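Local coordinates for teichoic acid biosynthesis protein F (Staphylococcus epidermidis, PDB 3L7I), which belongs to the teichoic acid biosynthesis proteins of the TagF family and carries a domain of the GT-B glycosyltransferase clan, at residues 444-456 with 647-659. Sequence-based numbering, arbitrary orientation.
Sequences HGTPLKRLANDMK and YDKGLRGFYMNYM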
loop_
_atom_site.group_PDB
_atom_site.type_symbol
_atom_site.label_atom_id
_atom_site.label_comp_id
_atom_site.label_asym_id
_atom_site.label_seq_id
_atom_site.Cartn_x
_atom_site.Cartn_y
_atom_site.Cartn_z
ATOM N N HIS A 444 -41.608 2.950 17.905
ATOM C CA HIS A 444 -42.644 3.855 17.441
ATOM C C HIS A 444 -44.000 3.171 17.314
ATOM O O HIS A 444 -44.681 3.326 16.300
ATOM C CB HIS A 444 -42.245 4.424 16.081
ATOM C CG HIS A 444 -41.807 3.370 15.124
ATOM N ND1 HIS A 444 -40.486 3.139 14.830
ATOM C CD2 HIS A 444 -42.514 2.429 14.458
ATOM C CE1 HIS A 444 -40.393 2.124 13.984
ATOM N NE2 HIS A 444 -41.608 1.673 13.751
ATOM N N GLY A 445 -44.404 2.400 18.309
ATOM C CA GLY A 445 -45.772 1.920 18.292
ATOM C C GLY A 445 -46.051 0.466 18.589
ATOM O O GLY A 445 -45.243 -0.405 18.287
ATOM N N THR A 446 -47.215 0.222 19.182
ATOM C CA THR A 446 -47.669 -1.119 19.481
ATOM C C THR A 446 -47.795 -1.893 18.185
ATOM O O THR A 446 -48.478 -1.441 17.266
ATOM C CB THR A 446 -49.055 -1.121 20.171
ATOM O OG1 THR A 446 -48.958 -0.554 21.488
ATOM C CG2 THR A 446 -49.572 -2.537 20.280
ATOM N N PRO A 447 -47.140 -3.066 18.097
ATOM C CA PRO A 447 -47.135 -3.769 16.811
ATOM C C PRO A 447 -48.473 -4.436 16.560
ATOM O O PRO A 447 -49.094 -4.949 17.485
ATOM C CB PRO A 447 -46.046 -4.829 16.985
ATOM C CG PRO A 447 -45.310 -4.445 18.206
ATOM C CD PRO A 447 -46.300 -3.752 19.089
ATOM N N LEU A 448 -48.917 -4.385 15.309
ATOM C CA LEU A 448 -50.042 -5.178 14.851
ATOM C C LEU A 448 -49.484 -6.199 13.868
ATOM O O LEU A 448 -49.876 -7.363 13.880
ATOM C CB LEU A 448 -51.074 -4.296 14.168
ATOM C CG LEU A 448 -52.091 -5.024 13.300
ATOM C CD1 LEU A 448 -53.239 -5.478 14.161
ATOM C CD2 LEU A 448 -52.574 -4.133 12.169
ATOM N N LYS A 449 -48.549 -5.764 13.036
ATOM C CA LYS A 449 -47.911 -6.659 12.084
ATOM C C LYS A 449 -46.636 -7.298 12.673
ATOM O O LYS A 449 -45.887 -6.656 13.412
ATOM C CB LYS A 449 -47.580 -5.903 10.778
ATOM C CG LYS A 449 -48.801 -5.405 9.973
ATOM C CD LYS A 449 -48.466 -4.173 9.102
ATOM C CE LYS A 449 -49.621 -3.747 8.160
ATOM N NZ LYS A 449 -49.564 -4.423 6.792
ATOM N N ARG A 450 -46.388 -8.558 12.335
ATOM C CA ARG A 450 -45.181 -9.245 12.786
ATOM C C ARG A 450 -43.918 -8.589 12.235
ATOM O O ARG A 450 -43.859 -8.248 11.055
ATOM C CB ARG A 450 -45.209 -10.719 12.370
ATOM C CG ARG A 450 -46.401 -11.496 12.880
ATOM C CD ARG A 450 -46.325 -12.962 12.458
ATOM N NE ARG A 450 -45.464 -13.753 13.344
ATOM C CZ ARG A 450 -45.886 -14.375 14.446
ATOM N NH1 ARG A 450 -47.173 -14.309 14.811
ATOM N NH2 ARG A 450 -45.019 -15.067 15.182
ATOM N N LEU A 451 -42.905 -8.436 13.087
ATOM C CA LEU A 451 -41.637 -7.801 12.687
ATOM C C LEU A 451 -40.389 -8.474 13.249
ATOM O O LEU A 451 -40.449 -9.165 14.267
ATOM C CB LEU A 451 -41.599 -6.314 13.087
ATOM C CG LEU A 451 -42.129 -5.852 14.449
ATOM C CD1 LEU A 451 -42.199 -6.973 15.463
ATOM C CD2 LEU A 451 -41.279 -4.725 14.954
ATOM N N ALA A 452 -39.255 -8.234 12.599
ATOM C CA ALA A 452 -37.960 -8.691 13.102
ATOM C C ALA A 452 -37.887 -10.228 13.205
ATOM O O ALA A 452 -38.087 -10.922 12.212
ATOM C CB ALA A 452 -37.646 -8.027 14.430
ATOM N N ASN A 453 -37.593 -10.758 14.390
ATOM C CA ASN A 453 -37.464 -12.203 14.560
ATOM C C ASN A 453 -38.701 -12.983 14.064
ATOM O O ASN A 453 -38.612 -14.139 13.612
ATOM C CB ASN A 453 -37.223 -12.520 16.029
ATOM C CG ASN A 453 -36.377 -13.751 16.220
ATOM O OD1 ASN A 453 -35.872 -14.331 15.255
ATOM N ND2 ASN A 453 -36.200 -14.155 17.472
ATOM N N ASP A 454 -39.849 -12.320 14.131
ATOM C CA ASP A 454 -41.132 -12.983 13.995
ATOM C C ASP A 454 -41.606 -13.091 12.565
ATOM O O ASP A 454 -42.534 -13.842 12.289
ATOM C CB ASP A 454 -42.186 -12.288 14.858
ATOM C CG ASP A 454 -41.951 -12.511 16.344
ATOM O OD1 ASP A 454 -40.997 -13.260 16.662
ATOM O OD2 ASP A 454 -42.709 -11.960 17.189
ATOM N N MET A 455 -40.985 -12.360 11.648
ATOM C CA MET A 455 -41.357 -12.503 10.250
ATOM C C MET A 455 -40.954 -13.882 9.763
ATOM O O MET A 455 -39.927 -14.417 10.190
ATOM C CB MET A 455 -40.688 -11.441 9.408
ATOM C CG MET A 455 -41.131 -10.056 9.767
ATOM S SD MET A 455 -40.659 -8.878 8.503
ATOM C CE MET A 455 -41.223 -7.353 9.279
ATOM N N LYS A 456 -41.760 -14.466 8.881
ATOM C CA LYS A 456 -41.442 -15.797 8.381
ATOM C C LYS A 456 -40.577 -15.721 7.127
ATOM O O LYS A 456 -39.564 -16.414 7.032
ATOM C CB LYS A 456 -42.708 -16.622 8.141
ATOM C CG LYS A 456 -42.514 -18.142 8.309
ATOM C CD LYS A 456 -42.170 -18.549 9.759
ATOM C CE LYS A 456 -40.654 -18.696 10.005
ATOM N NZ LYS A 456 -40.112 -20.027 9.575
ATOM N N TYR A 647 -55.678 -9.817 2.060
ATOM C CA TYR A 647 -54.825 -9.975 3.246
ATOM C C TYR A 647 -54.918 -11.330 3.964
ATOM O O TYR A 647 -55.148 -11.378 5.175
ATOM C CB TYR A 647 -55.097 -8.861 4.258
ATOM C CG TYR A 647 -54.054 -7.764 4.332
ATOM C CD1 TYR A 647 -53.795 -6.939 3.243
ATOM C CD2 TYR A 647 -53.352 -7.529 5.513
ATOM C CE1 TYR A 647 -52.845 -5.914 3.325
ATOM C CE2 TYR A 647 -52.403 -6.514 5.607
ATOM C CZ TYR A 647 -52.153 -5.709 4.512
ATOM O OH TYR A 647 -51.211 -4.702 4.603
ATOM N N ASP A 648 -54.753 -12.416 3.211
ATOM C CA ASP A 648 -54.382 -13.727 3.766
ATOM C C ASP A 648 -55.481 -14.604 4.366
ATOM O O ASP A 648 -55.183 -15.506 5.156
ATOM C CB ASP A 648 -53.248 -13.581 4.784
ATOM C CG ASP A 648 -51.907 -13.380 4.129
ATOM O OD1 ASP A 648 -51.573 -14.178 3.224
ATOM O OD2 ASP A 648 -51.187 -12.430 4.518
ATOM N N LYS A 649 -56.731 -14.362 3.987
ATOM C CA LYS A 649 -57.837 -15.207 4.442
ATOM C C LYS A 649 -57.993 -15.171 5.972
ATOM O O LYS A 649 -58.787 -14.387 6.501
ATOM C CB LYS A 649 -57.662 -16.647 3.929
ATOM C CG LYS A 649 -57.022 -16.726 2.538
ATOM C CD LYS A 649 -57.548 -17.883 1.704
ATOM C CE LYS A 649 -57.095 -17.740 0.257
ATOM N NZ LYS A 649 -58.081 -18.312 -0.699
ATOM N N GLY A 650 -57.234 -16.010 6.676
ATOM C CA GLY A 650 -57.243 -16.011 8.132
ATOM C C GLY A 650 -55.947 -15.496 8.743
ATOM O O GLY A 650 -55.544 -15.934 9.826
ATOM N N LEU A 651 -55.314 -14.550 8.049
ATOM C CA LEU A 651 -53.985 -14.030 8.396
ATOM C C LEU A 651 -53.665 -13.953 9.891
ATOM O O LEU A 651 -54.230 -13.144 10.628
ATOM C CB LEU A 651 -53.747 -12.668 7.720
ATOM C CG LEU A 651 -52.547 -11.819 8.157
ATOM C CD1 LEU A 651 -51.873 -11.110 6.991
ATOM C CD2 LEU A 651 -53.000 -10.817 9.193
ATOM N N ARG A 652 -52.742 -14.805 10.320
ATOM C CA ARG A 652 -52.228 -14.772 11.680
ATOM C C ARG A 652 -50.873 -14.076 11.666
ATOM O O ARG A 652 -50.098 -14.153 12.625
ATOM C CB ARG A 652 -52.107 -16.189 12.238
ATOM C CG ARG A 652 -53.384 -16.999 12.103
ATOM C CD ARG A 652 -53.103 -18.491 12.125
ATOM N NE ARG A 652 -54.242 -19.253 11.621
ATOM C CZ ARG A 652 -54.311 -20.579 11.621
ATOM N NH1 ARG A 652 -53.304 -21.296 12.104
ATOM N NH2 ARG A 652 -55.389 -21.188 11.144
ATOM N N GLY A 653 -50.588 -13.406 10.555
ATOM C CA GLY A 653 -49.444 -12.516 10.467
ATOM C C GLY A 653 -49.750 -11.223 11.204
ATOM O O GLY A 653 -49.160 -10.173 10.925
ATOM N N PHE A 654 -50.706 -11.320 12.130
ATOM C CA PHE A 654 -51.063 -10.271 13.075
ATOM C C PHE A 654 -50.942 -10.884 14.458
ATOM O O PHE A 654 -51.236 -12.061 14.642
ATOM C CB PHE A 654 -52.511 -9.855 12.865
ATOM C CG PHE A 654 -52.714 -8.857 11.756
ATOM C CD1 PHE A 654 -51.664 -8.481 10.932
ATOM C CD2 PHE A 654 -53.971 -8.316 11.522
ATOM C CE1 PHE A 654 -51.864 -7.560 9.906
ATOM C CE2 PHE A 654 -54.178 -7.414 10.504
ATOM C CZ PHE A 654 -53.117 -7.031 9.695
ATOM N N TYR A 655 -50.518 -10.097 15.437
ATOM C CA TYR A 655 -50.346 -10.637 16.778
ATOM C C TYR A 655 -51.680 -10.749 17.471
ATOM O O TYR A 655 -51.879 -11.616 18.326
ATOM C CB TYR A 655 -49.437 -9.764 17.621
ATOM C CG TYR A 655 -47.995 -9.751 17.182
ATOM C CD1 TYR A 655 -47.174 -10.859 17.367
ATOM C CD2 TYR A 655 -47.439 -8.608 16.614
ATOM C CE1 TYR A 655 -45.852 -10.830 16.985
ATOM C CE2 TYR A 655 -46.125 -8.578 16.236
ATOM C CZ TYR A 655 -45.343 -9.689 16.422
ATOM O OH TYR A 655 -44.039 -9.622 16.027
ATOM N N MET A 656 -52.600 -9.869 17.107
ATOM C CA MET A 656 -53.901 -9.897 17.739
ATOM C C MET A 656 -54.966 -10.535 16.860
ATOM O O MET A 656 -54.772 -10.749 15.657
ATOM C CB MET A 656 -54.321 -8.500 18.146
ATOM C CG MET A 656 -54.371 -7.538 17.004
ATOM S SD MET A 656 -55.774 -6.436 17.237
ATOM C CE MET A 656 -55.613 -6.067 18.979
ATOM N N ASN A 657 -56.093 -10.863 17.477
ATOM C CA ASN A 657 -57.184 -11.436 16.725
ATOM C C ASN A 657 -58.078 -10.347 16.142
ATOM O O ASN A 657 -59.078 -9.947 16.738
ATOM C CB ASN A 657 -57.970 -12.435 17.559
ATOM C CG ASN A 657 -58.810 -13.344 16.699
ATOM O OD1 ASN A 657 -59.244 -12.949 15.612
ATOM N ND2 ASN A 657 -59.038 -14.570 17.165
ATOM N N TYR A 658 -57.677 -9.878 14.963
ATOM C CA TYR A 658 -58.314 -8.768 14.253
ATOM C C TYR A 658 -59.819 -8.919 14.052
ATOM O O TYR A 658 -60.578 -7.949 14.172
ATOM C CB TYR A 658 -57.672 -8.640 12.882
ATOM C CG TYR A 658 -58.014 -7.388 12.112
ATOM C CD1 TYR A 658 -57.206 -6.268 12.193
ATOM C CD2 TYR A 658 -59.115 -7.343 11.276
ATOM C CE1 TYR A 658 -57.489 -5.129 11.481
ATOM C CE2 TYR A 658 -59.421 -6.201 10.555
ATOM C CZ TYR A 658 -58.595 -5.090 10.658
ATOM O OH TYR A 658 -58.875 -3.940 9.942
ATOM N N MET A 659 -60.240 -10.135 13.712
ATOM C CA MET A 659 -61.629 -10.389 13.424
ATOM C C MET A 659 -62.505 -10.087 14.621
ATOM O O MET A 659 -63.691 -9.805 14.474
ATOM C CB MET A 659 -61.813 -11.831 12.980
ATOM C CG MET A 659 -62.367 -11.947 11.584
ATOM S SD MET A 659 -61.654 -10.707 10.505
ATOM C CE MET A 659 -60.792 -11.746 9.321
#
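Leu448 lies over one face of the Phe654 ring, with CG 4.0 Å from the ring centroid and almost on the ring normal. Its side chain reaches there because CG stands anti to the backbone N (chi1 163°). From the same leucine, CD1 packs on Met656 CG, and Met627 and Phe628 of helix 626-630 also touch this side chain. The backbones meet beside this apolar cluster: Tyr655 N donates to Leu448 O at 3.2 Å, and Lys449 and Phe654 form a single beta bridge. Both loops follow strands of parallel sheets, 438-441 in one and 637-640 in the other. The two sheets are consistent with the paired Rossmann-like domains of a GT-B fold, which this contact joins. Tyr655 extends from the leucine-phenylalanine packing to the 3-10 turn at 453-454. Its hydroxyl donates to Asp454 OD2 at 2.9 Å, on the anti side of the carboxylate, and takes a weak bond from Leu451 N. Arg450 CG lies over one ring face, offset toward the rim. Its NE makes a nearly straight bond to Asp454 O, which lies in the guanidinium plane. The solvent side is looser. There Lys449 bends at its last torsion (chi4 -90°), and NZ donates a hydrogen bond to Tyr647 OH at 2.8 Å, near the plane of the ring at its edge. A sulfate ion sits near this lysine, and Tyr647 stacks on Tyr623.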